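Local structure of phosphotriesterase family protein (Listeria monocytogenes serotype 4b str. H7858, 3PNZ) at residues I4-G9 and Q88-A93; S21-V26 and K61-A66; Q49-D54 and P286-I291; I267-D272 and K316-N321. The protein probably hydrolyses phosphorylated sugar lactones, as a zinc-containing lactonase of the phosphotriesterase family with the amidohydrolase fold. One frame throughout, in Å; residues are numbered along the deposited sequence.

Contact 1: I4-G9 and Q88-A93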
loop_
_atom_site.group_PDB
_atom_site.type_symbol
_atom_site.label_atom_id
_atom_site.label_comp_id
_atom_site.label_asym_id
_atom_site.label_seq_id
_atom_site.Cartn_x
_atom_site.Cartn_y
_atom_site.Cartn_z
ATOM N N ILE A 4 -14.370 -1.691 -6.813
ATOM C CA ILE A 4 -12.930 -1.500 -6.633
ATOM C C ILE A 4 -12.318 -1.128 -7.984
ATOM O O ILE A 4 -12.617 -1.759 -9.011
ATOM C CB ILE A 4 -12.250 -2.773 -6.070
ATOM C CG1 ILE A 4 -12.708 -3.020 -4.634
ATOM C CG2 ILE A 4 -10.730 -2.640 -6.122
ATOM C CD1 ILE A 4 -13.270 -4.385 -4.395
ATOM N N ARG A 5 -11.478 -0.095 -7.991
ATOM C CA ARG A 5 -10.903 0.413 -9.228
ATOM C C ARG A 5 -9.550 -0.228 -9.512
ATOM O O ARG A 5 -8.567 0.013 -8.799
ATOM C CB ARG A 5 -10.789 1.941 -9.188
ATOM C CG ARG A 5 -10.089 2.553 -10.383
ATOM C CD ARG A 5 -10.543 3.990 -10.632
ATOM N NE ARG A 5 -11.970 4.028 -10.965
ATOM C CZ ARG A 5 -12.687 5.137 -11.105
ATOM N NH1 ARG A 5 -12.127 6.329 -10.951
ATOM N NH2 ARG A 5 -13.978 5.049 -11.394
ATOM N N THR A 6 -9.516 -1.067 -10.544
ATOM C CA THR A 6 -8.280 -1.730 -10.960
ATOM C C THR A 6 -7.780 -1.116 -12.266
ATOM O O THR A 6 -8.485 -0.351 -12.913
ATOM C CB THR A 6 -8.462 -3.251 -11.166
ATOM O OG1 THR A 6 -9.174 -3.495 -12.384
ATOM C CG2 THR A 6 -9.198 -3.903 -9.982
ATOM N N PHE A 7 -6.552 -1.453 -12.647
ATOM C CA PHE A 7 -5.967 -0.946 -13.881
ATOM C C PHE A 7 -6.855 -1.232 -15.088
ATOM O O PHE A 7 -6.905 -0.432 -16.019
ATOM C CB PHE A 7 -4.590 -1.567 -14.118
ATOM C CG PHE A 7 -3.459 -0.821 -13.458
ATOM C CD1 PHE A 7 -3.703 0.069 -12.424
ATOM C CD2 PHE A 7 -2.153 -1.008 -13.884
ATOM C CE1 PHE A 7 -2.656 0.758 -11.823
ATOM C CE2 PHE A 7 -1.102 -0.333 -13.283
ATOM C CZ PHE A 7 -1.354 0.549 -12.253
ATOM N N TYR A 8 -7.540 -2.370 -15.076
ATOM C CA TYR A 8 -8.349 -2.766 -16.233
ATOM C C TYR A 8 -9.857 -2.713 -15.995
ATOM O O TYR A 8 -10.625 -3.419 -16.657
ATOM C CB TYR A 8 -7.919 -4.138 -16.759
ATOM C CG TYR A 8 -6.659 -4.052 -17.583
ATOM C CD1 TYR A 8 -6.703 -3.607 -18.900
ATOM C CD2 TYR A 8 -5.423 -4.390 -17.043
ATOM C CE1 TYR A 8 -5.555 -3.506 -19.659
ATOM C CE2 TYR A 8 -4.265 -4.296 -17.800
ATOM C CZ TYR A 8 -4.341 -3.856 -19.108
ATOM O OH TYR A 8 -3.201 -3.755 -19.873
ATOM N N GLY A 9 -10.285 -1.860 -15.071
ATOM C CA GLY A 9 -11.706 -1.600 -14.896
ATOM C C GLY A 9 -12.172 -1.601 -13.451
ATOM O O GLY A 9 -11.453 -2.048 -12.544
ATOM N N GLN A 88 -5.266 -8.912 -11.035
ATOM C CA GLN A 88 -5.842 -7.574 -10.956
ATOM C C GLN A 88 -4.931 -6.667 -10.144
ATOM O O GLN A 88 -4.413 -7.077 -9.102
ATOM C CB GLN A 88 -7.236 -7.651 -10.334
ATOM C CG GLN A 88 -8.186 -8.491 -11.192
ATOM C CD GLN A 88 -9.493 -8.853 -10.512
ATOM O OE1 GLN A 88 -10.529 -8.970 -11.175
ATOM N NE2 GLN A 88 -9.457 -9.054 -9.204
ATOM N N ILE A 89 -4.713 -5.449 -10.629
ATOM C CA ILE A 89 -3.864 -4.496 -9.907
ATOM C C ILE A 89 -4.670 -3.274 -9.485
ATOM O O ILE A 89 -5.348 -2.643 -10.307
ATOM C CB ILE A 89 -2.667 -4.018 -10.771
ATOM C CG1 ILE A 89 -1.827 -5.198 -11.267
ATOM C CG2 ILE A 89 -1.788 -3.026 -9.997
ATOM C CD1 ILE A 89 -1.124 -5.962 -10.147
ATOM N N VAL A 90 -4.604 -2.937 -8.202
ATOM C CA VAL A 90 -5.123 -1.659 -7.735
ATOM C C VAL A 90 -3.933 -0.719 -7.590
ATOM O O VAL A 90 -3.045 -0.964 -6.772
ATOM C CB VAL A 90 -5.828 -1.795 -6.372
ATOM C CG1 VAL A 90 -6.250 -0.433 -5.849
ATOM C CG2 VAL A 90 -7.035 -2.734 -6.486
ATOM N N GLY A 91 -3.902 0.345 -8.385
ATOM C CA GLY A 91 -2.809 1.304 -8.339
ATOM C C GLY A 91 -3.023 2.359 -7.272
ATOM O O GLY A 91 -4.123 2.497 -6.736
ATOM N N THR A 92 -1.972 3.111 -6.960
ATOM C CA THR A 92 -2.037 4.068 -5.874
ATOM C C THR A 92 -1.657 5.475 -6.316
ATOM O O THR A 92 -0.582 5.689 -6.880
ATOM C CB THR A 92 -1.105 3.624 -4.745
ATOM O OG1 THR A 92 -1.548 2.353 -4.259
ATOM C CG2 THR A 92 -1.092 4.650 -3.615
ATOM N N ALA A 93 -2.539 6.429 -6.043
ATOM C CA ALA A 93 -2.280 7.831 -6.318
ATOM C C ALA A 93 -1.679 8.515 -5.089
ATOM O O ALA A 93 -1.854 8.049 -3.967
ATOM C CB ALA A 93 -3.577 8.533 -6.709
HETATM O O HOH W 1 -6.122 0.767 -9.921
#
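The tip of an N-terminal beta hairpin, strands 4-6 and 9-11, rests on strand 88-92 of the barrel wall, with Thr-6 and Phe-7 meeting Ile-89. The segment axes of strands 4-6 and 88-92 cross at 95°, so the two do not pair as neighbours in a sheet. One direct backbone hydrogen bond joins them, from Phe-7 N to Ile-89 O (2.9 Å). The same carbonyl oxygen receives a CA-H...O contact from Thr-6 CA at 3.1 Å, so two donors of unequal strength share it. A water makes a second bridge, donating to Arg-5 O and accepting from Gly-91 N. Methyl CG2 of Ile-89 stands over one face of the Phe-7 ring, 4.1 Å from the ring centroid and almost on the normal. Ring atom CE1 meanwhile comes within 3.5 Å of Gly-91 CA, an approach made possible by the missing side chain. Earlier in strand 4-6, CG2 of Ile-4 meets CG2 of Val-90 at 3.7 Å, the two side chains roughly perpendicular. Within the hairpin a type I turn runs from Thr-6 to Gly-9. Thr-6 OG1, set between the backbone N and the carbonyl carbon (chi1 75°), bonds Gly-9 O at 2.7 Å on an in-plane lone pair, while Thr-6 N donates to that oxygen too. The turn is thus tied by its own threonine, while across the contact Ile-89 O is met by Phe-7 N and the water serves both Gly-91 N and Arg-5 O.

Contact 2: S21-V26 and K61-A66. With ZN (zinc ion), chain I.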
loop_
_atom_site.group_PDB
_atom_site.type_symbol
_atom_site.label_atom_id
_atom_site.label_comp_id
_atom_site.label_asym_id
_atom_site.label_seq_id
_atom_site.Cartn_x
_atom_site.Cartn_y
_atom_site.Cartn_z
ATOM N N SER A 21 -2.379 -6.748 0.153
ATOM C CA SER A 21 -2.840 -5.371 0.343
ATOM C C SER A 21 -1.801 -4.242 0.251
ATOM O O SER A 21 -2.175 -3.077 0.305
ATOM C CB SER A 21 -3.596 -5.253 1.669
ATOM O OG SER A 21 -4.814 -5.976 1.623
ATOM N N HIS A 22 -0.518 -4.570 0.121
ATOM C CA HIS A 22 0.519 -3.544 -0.004
ATOM C C HIS A 22 1.784 -4.137 -0.614
ATOM O O HIS A 22 2.554 -4.804 0.075
ATOM C CB HIS A 22 0.859 -2.916 1.357
ATOM C CG HIS A 22 1.873 -1.813 1.278
ATOM N ND1 HIS A 22 1.577 -0.508 1.611
ATOM C CD2 HIS A 22 3.170 -1.813 0.885
ATOM C CE1 HIS A 22 2.650 0.244 1.439
ATOM N NE2 HIS A 22 3.628 -0.523 0.998
ATOM N N GLU A 23 1.987 -3.908 -1.909
ATOM C CA GLU A 23 3.169 -4.432 -2.586
ATOM C C GLU A 23 3.792 -3.414 -3.523
ATOM O O GLU A 23 3.239 -2.340 -3.749
ATOM C CB GLU A 23 2.828 -5.693 -3.392
ATOM C CG GLU A 23 2.254 -6.842 -2.568
ATOM C CD GLU A 23 3.264 -7.431 -1.588
ATOM O OE1 GLU A 23 4.484 -7.238 -1.795
ATOM O OE2 GLU A 23 2.834 -8.103 -0.626
ATOM N N HIS A 24 4.955 -3.769 -4.062
ATOM C CA HIS A 24 5.563 -3.039 -5.181
ATOM C C HIS A 24 5.930 -4.054 -6.243
ATOM O O HIS A 24 6.234 -5.193 -5.924
ATOM C CB HIS A 24 6.784 -2.246 -4.718
ATOM C CG HIS A 24 6.458 -1.274 -3.633
ATOM N ND1 HIS A 24 5.969 -0.014 -3.889
ATOM C CD2 HIS A 24 6.473 -1.408 -2.286
ATOM C CE1 HIS A 24 5.728 0.605 -2.747
ATOM N NE2 HIS A 24 6.021 -0.223 -1.760
ATOM N N ILE A 25 5.860 -3.656 -7.511
ATOM C CA ILE A 25 5.998 -4.624 -8.596
ATOM C C ILE A 25 7.100 -4.233 -9.576
ATOM O O ILE A 25 8.062 -4.979 -9.782
ATOM C CB ILE A 25 4.664 -4.800 -9.347
ATOM C CG1 ILE A 25 3.564 -5.191 -8.365
ATOM C CG2 ILE A 25 4.806 -5.869 -10.430
ATOM C CD1 ILE A 25 2.157 -5.168 -8.976
ATOM N N VAL A 26 6.961 -3.059 -10.174
ATOM C CA VAL A 26 8.018 -2.491 -11.003
ATOM C C VAL A 26 8.160 -1.027 -10.635
ATOM O O VAL A 26 7.216 -0.244 -10.790
ATOM C CB VAL A 26 7.694 -2.599 -12.518
ATOM C CG1 VAL A 26 8.872 -2.096 -13.353
ATOM C CG2 VAL A 26 7.354 -4.033 -12.888
ATOM N N LYS A 61 -5.392 -13.415 -6.606
ATOM C CA LYS A 61 -6.244 -12.740 -7.585
ATOM C C LYS A 61 -5.897 -11.268 -7.795
ATOM O O LYS A 61 -5.970 -10.758 -8.917
ATOM C CB LYS A 61 -7.717 -12.876 -7.184
ATOM C CG LYS A 61 -8.232 -14.305 -7.214
ATOM C CD LYS A 61 -8.032 -14.909 -8.601
ATOM C CE LYS A 61 -8.756 -16.242 -8.758
ATOM N NZ LYS A 61 -8.252 -17.289 -7.828
ATOM N N THR A 62 -5.510 -10.589 -6.717
ATOM C CA THR A 62 -5.294 -9.153 -6.757
ATOM C C THR A 62 -4.064 -8.730 -5.961
ATOM O O THR A 62 -3.807 -9.257 -4.886
ATOM C CB THR A 62 -6.509 -8.410 -6.173
ATOM O OG1 THR A 62 -7.676 -8.741 -6.940
ATOM C CG2 THR A 62 -6.291 -6.893 -6.183
ATOM N N ILE A 63 -3.327 -7.775 -6.507
ATOM C CA ILE A 63 -2.260 -7.107 -5.772
ATOM C C ILE A 63 -2.521 -5.614 -5.717
ATOM O O ILE A 63 -2.757 -4.972 -6.745
ATOM C CB ILE A 63 -0.877 -7.355 -6.413
ATOM C CG1 ILE A 63 -0.514 -8.838 -6.338
ATOM C CG2 ILE A 63 0.192 -6.482 -5.740
ATOM C CD1 ILE A 63 0.735 -9.186 -7.128
ATOM N N VAL A 64 -2.499 -5.064 -4.507
ATOM C CA VAL A 64 -2.561 -3.624 -4.333
ATOM C C VAL A 64 -1.138 -3.087 -4.420
ATOM O O VAL A 64 -0.298 -3.378 -3.567
ATOM C CB VAL A 64 -3.202 -3.228 -2.985
ATOM C CG1 VAL A 64 -3.262 -1.713 -2.854
ATOM C CG2 VAL A 64 -4.607 -3.817 -2.881
ATOM N N ASP A 65 -0.875 -2.321 -5.472
ATOM C CA ASP A 65 0.451 -1.784 -5.746
ATOM C C ASP A 65 0.560 -0.401 -5.134
ATOM O O ASP A 65 -0.062 0.543 -5.605
ATOM C CB ASP A 65 0.657 -1.705 -7.257
ATOM C CG ASP A 65 2.029 -1.180 -7.638
ATOM O OD1 ASP A 65 2.715 -0.577 -6.780
ATOM O OD2 ASP A 65 2.419 -1.370 -8.807
ATOM N N ALA A 66 1.363 -0.278 -4.080
ATOM C CA ALA A 66 1.389 0.942 -3.292
ATOM C C ALA A 66 2.393 1.976 -3.806
ATOM O O ALA A 66 2.651 2.977 -3.141
ATOM C CB ALA A 66 1.670 0.605 -1.821
HETATM ZN ZN ZN I . 5.541 0.050 0.268
HETATM O O HOH W 2 5.125 -1.159 -8.768
#
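His-22 carries its imidazole over the methyl of Ala-66, and the ring can be followed outward from CB. CG lies anti to the backbone N (chi1 -177°), which brings the ring above Ala-66. CG and CD2 are then both 3.9 Å from Ala-66 CB, while CE1 is nearest to that methyl at 3.4 Å. The methyl sits beneath the centre of one face, 15° off the ring normal, a CH-pi contact. Polar ND1 pairs with His-185, and NE2 at the tip binds zinc at 2.1 Å. The second histidine of this HxH motif, His-24, gives its own NE2 to the same metal at 2.1 Å; Asp-272 and the carboxylated Lys-154 are further ligands. Glu-23, the middle residue, holds the backbone to strand 62-65: its N donates to Val-64 O at 2.9 Å, and its O accepts from Ala-66 N at 2.8 Å, a parallel bridge. Glu-23 then sends its carboxylate away to Ser-270 and Thr-273. Farther along, Asp-65 OD2 accepts from a water that also takes the N-H of Ile-25, while CD1 of Ile-25 packs on CG2 of Ile-63. Such a layout is characteristic of the metal centre at the C-terminal mouth of an amidohydrolase barrel: the two backbone bonds of the bridge fix where the histidines leave the chain, and the methyl backs one ring face while zinc holds NE2, which probably restricts the first ring.

Contact 3: Q49-D54 and P286-I291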
loop_
_atom_site.group_PDB
_atom_site.type_symbol
_atom_site.label_atom_id
_atom_site.label_comp_id
_atom_site.label_asym_id
_atom_site.label_seq_id
_atom_site.Cartn_x
_atom_site.Cartn_y
_atom_site.Cartn_z
ATOM N N GLN A 49 7.351 -10.055 -13.304
ATOM C CA GLN A 49 6.231 -10.850 -13.791
ATOM C C GLN A 49 6.287 -12.306 -13.328
ATOM O O GLN A 49 5.260 -12.914 -13.023
ATOM C CB GLN A 49 6.132 -10.769 -15.318
ATOM C CG GLN A 49 5.030 -11.638 -15.882
ATOM C CD GLN A 49 4.741 -11.336 -17.340
ATOM O OE1 GLN A 49 5.001 -10.229 -17.820
ATOM N NE2 GLN A 49 4.198 -12.318 -18.049
ATOM N N LEU A 50 7.485 -12.877 -13.267
ATOM C CA LEU A 50 7.614 -14.258 -12.822
ATOM C C LEU A 50 7.114 -14.438 -11.383
ATOM O O LEU A 50 6.473 -15.443 -11.072
ATOM C CB LEU A 50 9.051 -14.747 -12.980
ATOM C CG LEU A 50 9.494 -14.918 -14.436
ATOM C CD1 LEU A 50 11.006 -15.096 -14.544
ATOM C CD2 LEU A 50 8.766 -16.087 -15.069
ATOM N N ASP A 51 7.391 -13.467 -10.510
ATOM C CA ASP A 51 6.853 -13.526 -9.149
ATOM C C ASP A 51 5.326 -13.370 -9.129
ATOM O O ASP A 51 4.624 -14.101 -8.430
ATOM C CB ASP A 51 7.496 -12.469 -8.246
ATOM C CG ASP A 51 8.811 -12.945 -7.628
ATOM O OD1 ASP A 51 8.848 -13.193 -6.395
ATOM O OD2 ASP A 51 9.804 -13.067 -8.375
ATOM N N VAL A 52 4.814 -12.411 -9.886
ATOM C CA VAL A 52 3.368 -12.223 -9.957
ATOM C C VAL A 52 2.697 -13.500 -10.482
ATOM O O VAL A 52 1.631 -13.904 -10.009
ATOM C CB VAL A 52 2.998 -11.001 -10.825
ATOM C CG1 VAL A 52 1.478 -10.884 -10.979
ATOM C CG2 VAL A 52 3.573 -9.735 -10.214
ATOM N N GLN A 53 3.338 -14.153 -11.447
ATOM C CA GLN A 53 2.820 -15.421 -11.959
ATOM C C GLN A 53 2.808 -16.517 -10.886
ATOM O O GLN A 53 1.890 -17.330 -10.841
ATOM C CB GLN A 53 3.602 -15.875 -13.195
ATOM C CG GLN A 53 2.994 -17.076 -13.915
ATOM C CD GLN A 53 1.621 -16.769 -14.503
ATOM O OE1 GLN A 53 1.476 -15.874 -15.339
ATOM N NE2 GLN A 53 0.614 -17.502 -14.062
ATOM N N ASP A 54 3.821 -16.544 -10.017
ATOM C CA ASP A 54 3.810 -17.486 -8.900
ATOM C C ASP A 54 2.574 -17.267 -8.028
ATOM O O ASP A 54 1.923 -18.218 -7.594
ATOM C CB ASP A 54 5.063 -17.331 -8.037
ATOM C CG ASP A 54 6.315 -17.862 -8.709
ATOM O OD1 ASP A 54 6.200 -18.741 -9.594
ATOM O OD2 ASP A 54 7.419 -17.405 -8.340
ATOM N N PRO A 286 12.186 -14.499 -0.721
ATOM C CA PRO A 286 10.960 -15.259 -0.451
ATOM C C PRO A 286 9.925 -15.088 -1.565
ATOM O O PRO A 286 9.166 -16.020 -1.841
ATOM C CB PRO A 286 10.457 -14.650 0.859
ATOM C CG PRO A 286 11.706 -14.100 1.510
ATOM C CD PRO A 286 12.526 -13.577 0.376
ATOM N N GLY A 287 9.907 -13.917 -2.193
ATOM C CA GLY A 287 9.074 -13.688 -3.362
ATOM C C GLY A 287 7.601 -13.483 -3.062
ATOM O O GLY A 287 7.159 -13.614 -1.918
ATOM N N LEU A 288 6.834 -13.169 -4.101
ATOM C CA LEU A 288 5.388 -13.040 -3.957
ATOM C C LEU A 288 4.712 -14.379 -3.664
ATOM O O LEU A 288 3.543 -14.423 -3.298
ATOM C CB LEU A 288 4.770 -12.362 -5.191
ATOM C CG LEU A 288 5.225 -10.922 -5.470
ATOM C CD1 LEU A 288 4.583 -10.351 -6.744
ATOM C CD2 LEU A 288 4.951 -9.995 -4.279
ATOM N N GLU A 289 5.442 -15.480 -3.803
ATOM C CA GLU A 289 4.878 -16.779 -3.459
ATOM C C GLU A 289 4.799 -16.960 -1.951
ATOM O O GLU A 289 3.970 -17.712 -1.454
ATOM C CB GLU A 289 5.720 -17.918 -4.043
ATOM C CG GLU A 289 7.092 -18.054 -3.390
ATOM C CD GLU A 289 7.842 -19.306 -3.824
ATOM O OE1 GLU A 289 8.847 -19.646 -3.161
ATOM O OE2 GLU A 289 7.434 -19.942 -4.823
ATOM N N TYR A 290 5.675 -16.275 -1.222
ATOM C CA TYR A 290 5.884 -16.606 0.186
ATOM C C TYR A 290 4.625 -16.622 1.039
ATOM O O TYR A 290 4.355 -17.600 1.731
ATOM C CB TYR A 290 6.928 -15.701 0.839
ATOM C CG TYR A 290 7.175 -16.106 2.275
ATOM C CD1 TYR A 290 7.996 -17.183 2.580
ATOM C CD2 TYR A 290 6.555 -15.438 3.322
ATOM C CE1 TYR A 290 8.215 -17.569 3.898
ATOM C CE2 TYR A 290 6.764 -15.821 4.644
ATOM C CZ TYR A 290 7.592 -16.884 4.922
ATOM O OH TYR A 290 7.795 -17.270 6.228
ATOM N N ILE A 291 3.858 -15.534 1.015
ATOM C CA ILE A 291 2.729 -15.426 1.935
ATOM C C ILE A 291 1.672 -16.499 1.677
ATOM O O ILE A 291 1.270 -17.209 2.595
ATOM C CB ILE A 291 2.117 -14.011 1.938
ATOM C CG1 ILE A 291 3.139 -13.017 2.508
ATOM C CG2 ILE A 291 0.833 -13.974 2.759
ATOM C CD1 ILE A 291 2.708 -11.562 2.387
HETATM O O HOH W 3 7.506 -15.734 -5.873
#
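Leu-288 lays its side chain against helix 45-57, running alongside Val-52, with CD1 of Leu-288 3.7 Å from CG2 of Val-52. Its CG takes the place anti to the carbonyl carbon (chi1 -63°), and along this path CG also passes 3.9 Å from Asp-51 CB. The polar half of the contact belongs to Asp-51. Its OD1 accepts a hydrogen bond from Leu-288 N (3.1 Å, N-H...O angle 153°) on the anti lone pair, the one away from OD2. The same oxygen accepts from a bridging water and from Lys-280 N, while OD2 accepts from His-281 N; with both oxygens engaged, the carboxylate can hardly rotate. Gly-287, at a positive phi of 76°, brings its CA to 3.1 Å from Asp-51 OD1 with no side chain in the way. The water that donates to OD1 also donates to Asp-54 OD2 and accepts from Glu-289 N, linking two helix carboxylates to the chain as it enters helix 289-305. Asp-54 and Glu-289 touch through CB atoms, and their acidic ends, OD2 of Asp-54 and OE2 of Glu-289, come within 4.3 Å. Any strain between the charges is probably eased by partners outside the segments: a hydrogen bond from His-281 to Asp-54 and a salt bridge from Lys-280 to Glu-289. Here the helix that follows the first barrel strand meets the loop leading from the last strand into its own helix, the neighbourhood in which a (beta/alpha)8 barrel closes on itself.

Contact 4: I267-D272 and K316-N321. With ZN (zinc ion), chain I.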
loop_
_atom_site.group_PDB
_atom_site.type_symbol
_atom_site.label_atom_id
_atom_site.label_comp_id
_atom_site.label_asym_id
_atom_site.label_seq_id
_atom_site.Cartn_x
_atom_site.Cartn_y
_atom_site.Cartn_z
ATOM N N ILE A 267 -8.015 -6.257 9.872
ATOM C CA ILE A 267 -6.637 -6.689 9.592
ATOM C C ILE A 267 -6.374 -6.967 8.105
ATOM O O ILE A 267 -7.124 -7.696 7.445
ATOM C CB ILE A 267 -6.263 -7.906 10.452
ATOM C CG1 ILE A 267 -6.318 -7.510 11.932
ATOM C CG2 ILE A 267 -4.872 -8.443 10.058
ATOM C CD1 ILE A 267 -6.294 -8.665 12.880
ATOM N N LEU A 268 -5.314 -6.361 7.576
ATOM C CA LEU A 268 -4.857 -6.634 6.214
ATOM C C LEU A 268 -3.436 -7.158 6.290
ATOM O O LEU A 268 -2.720 -6.860 7.246
ATOM C CB LEU A 268 -4.868 -5.359 5.374
ATOM C CG LEU A 268 -6.200 -4.628 5.221
ATOM C CD1 LEU A 268 -5.986 -3.294 4.510
ATOM C CD2 LEU A 268 -7.189 -5.521 4.477
ATOM N N VAL A 269 -3.027 -7.928 5.283
ATOM C CA VAL A 269 -1.718 -8.585 5.294
ATOM C C VAL A 269 -1.028 -8.483 3.938
ATOM O O VAL A 269 -1.659 -8.617 2.886
ATOM C CB VAL A 269 -1.835 -10.086 5.691
ATOM C CG1 VAL A 269 -0.467 -10.773 5.629
ATOM C CG2 VAL A 269 -2.449 -10.229 7.085
ATOM N N SER A 270 0.274 -8.221 3.959
ATOM C CA SER A 270 1.060 -8.193 2.732
ATOM C C SER A 270 2.547 -8.295 3.077
ATOM O O SER A 270 2.902 -8.465 4.244
ATOM C CB SER A 270 0.768 -6.919 1.938
ATOM O OG SER A 270 0.640 -7.211 0.552
ATOM N N GLY A 271 3.404 -8.191 2.066
ATOM C CA GLY A 271 4.835 -8.368 2.255
ATOM C C GLY A 271 5.668 -7.149 1.924
ATOM O O GLY A 271 6.886 -7.143 2.145
ATOM N N ASP A 272 5.024 -6.116 1.385
ATOM C CA ASP A 272 5.720 -4.889 1.021
ATOM C C ASP A 272 7.038 -5.224 0.340
ATOM O O ASP A 272 8.112 -4.806 0.781
ATOM C CB ASP A 272 5.948 -4.012 2.252
ATOM C CG ASP A 272 6.455 -2.641 1.893
ATOM O OD1 ASP A 272 6.327 -2.250 0.713
ATOM O OD2 ASP A 272 6.991 -1.950 2.786
ATOM N N LYS A 316 -10.741 -13.753 6.046
ATOM C CA LYS A 316 -10.931 -12.338 6.340
ATOM C C LYS A 316 -9.732 -11.494 5.916
ATOM O O LYS A 316 -9.907 -10.495 5.222
ATOM C CB LYS A 316 -11.271 -12.114 7.816
ATOM C CG LYS A 316 -12.618 -12.716 8.185
ATOM C CD LYS A 316 -13.108 -12.276 9.533
ATOM C CE LYS A 316 -14.618 -12.522 9.643
ATOM N NZ LYS A 316 -15.145 -11.989 10.912
ATOM N N PHE A 317 -8.518 -11.896 6.303
ATOM C CA PHE A 317 -7.355 -11.050 6.032
ATOM C C PHE A 317 -7.109 -10.841 4.535
ATOM O O PHE A 317 -6.692 -9.757 4.121
ATOM C CB PHE A 317 -6.067 -11.602 6.675
ATOM C CG PHE A 317 -6.161 -11.808 8.163
ATOM C CD1 PHE A 317 -7.175 -11.217 8.903
ATOM C CD2 PHE A 317 -5.234 -12.605 8.817
ATOM C CE1 PHE A 317 -7.261 -11.416 10.269
ATOM C CE2 PHE A 317 -5.310 -12.800 10.189
ATOM C CZ PHE A 317 -6.323 -12.212 10.912
ATOM N N PHE A 318 -7.341 -11.875 3.728
ATOM C CA PHE A 318 -6.980 -11.808 2.312
ATOM C C PHE A 318 -8.158 -11.679 1.361
ATOM O O PHE A 318 -7.957 -11.404 0.178
ATOM C CB PHE A 318 -6.138 -13.020 1.904
ATOM C CG PHE A 318 -4.835 -13.123 2.644
ATOM C CD1 PHE A 318 -3.735 -12.383 2.232
ATOM C CD2 PHE A 318 -4.715 -13.945 3.750
ATOM C CE1 PHE A 318 -2.524 -12.469 2.907
ATOM C CE2 PHE A 318 -3.511 -14.029 4.432
ATOM C CZ PHE A 318 -2.420 -13.287 4.007
ATOM N N VAL A 319 -9.374 -11.896 1.855
ATOM C CA VAL A 319 -10.546 -11.786 0.983
ATOM C C VAL A 319 -11.572 -10.783 1.501
ATOM O O VAL A 319 -11.785 -9.749 0.880
ATOM C CB VAL A 319 -11.239 -13.145 0.746
ATOM C CG1 VAL A 319 -12.435 -12.959 -0.196
ATOM C CG2 VAL A 319 -10.258 -14.159 0.180
ATOM N N ASP A 320 -12.200 -11.075 2.635
ATOM C CA ASP A 320 -13.296 -10.232 3.119
ATOM C C ASP A 320 -12.847 -8.808 3.451
ATOM O O ASP A 320 -13.482 -7.845 3.038
ATOM C CB ASP A 320 -13.975 -10.855 4.340
ATOM C CG ASP A 320 -14.586 -12.216 4.042
ATOM O OD1 ASP A 320 -14.799 -12.529 2.857
ATOM O OD2 ASP A 320 -14.845 -12.972 4.999
ATOM N N ASN A 321 -11.739 -8.683 4.181
ATOM C CA ASN A 321 -11.278 -7.366 4.621
ATOM C C ASN A 321 -10.822 -6.458 3.468
ATOM O O ASN A 321 -11.217 -5.293 3.406
ATOM C CB ASN A 321 -10.208 -7.491 5.734
ATOM C CG ASN A 321 -10.750 -8.172 6.992
ATOM O OD1 ASN A 321 -11.951 -8.457 7.096
ATOM N ND2 ASN A 321 -9.875 -8.413 7.966
HETATM ZN ZN ZN I . 5.541 0.050 0.268
HETATM O O HOH W 4 -4.664 -8.450 2.861
#
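Ile-267 runs beside Phe-317, its methyl CG2 over one face of the ring, 3.9 Å from the centroid and shifted toward the rim. CB of Ile-267 adds a contact of 3.7 Å to Phe-317 CE1. Two residues on, Val-269 divides its branches between two aromatic rings: CG2 reaches CB of Phe-317, while CG1 approaches CZ of Phe-318 at 3.6 Å. The direct hydrogen bond comes from Asn-321, whose ND2 donates to Ile-267 O at 2.9 Å. This bond is nearly straight (175°), and the oxygen lies within the amide plane, although the donor is tilted 17° from the carbonyl plane of Ile-267. A water accepting from Val-269 N lies 2.7 Å from Phe-317 O, close enough to donate to it. Strand 267-269 is the last strand of the (beta/alpha)8 barrel, and helix 310-325 packs across its outer side, the segment axes at 112°. The chain then leaves the strand for the barrel mouth, where Asp-272 OD1 binds the zinc ion at 2.5 Å, the ion held also by His-22 and His-24. What sets these groups in place lies one layer out. The helix widens into a pi-type turn at 316-320, marked by the bond from Asn-321 N to Lys-316 O (2.8 Å), and Asn-321 ND2 also donates to Glu-264 O. Lys-316 in turn pairs with Glu-264 and Asp-265. Phe-317 and Ile-267 are covered by helix 248-260, and Phe-318 stacks on Phe-18 and packs against helix 289-305.

In the fold
Contact 2 lies about 10 to 12 Å, centre to centre, from each of the other three. It shares the parallel sheet of strands 19-23, 62-65 and 88-92 with contact 1, where Thr-92 and Asp-65 meet, and touches contact 3 through packing on Leu-288 and Val-52. Contacts 3 and 4 touch through Ile-291 and Phe-318; contacts 1 and 3, centres about 19 Å apart, do not touch. Along the chain, contact 2 falls within the span of contact 1, both close before contact 4 opens, and contact 3, joining helix 45-57 to the start of helix 289-305, crosses the other three. Contacts 2 and 4 meet at one zinc ion, with Glu-23 bonded to Ser-270 and Gly-271.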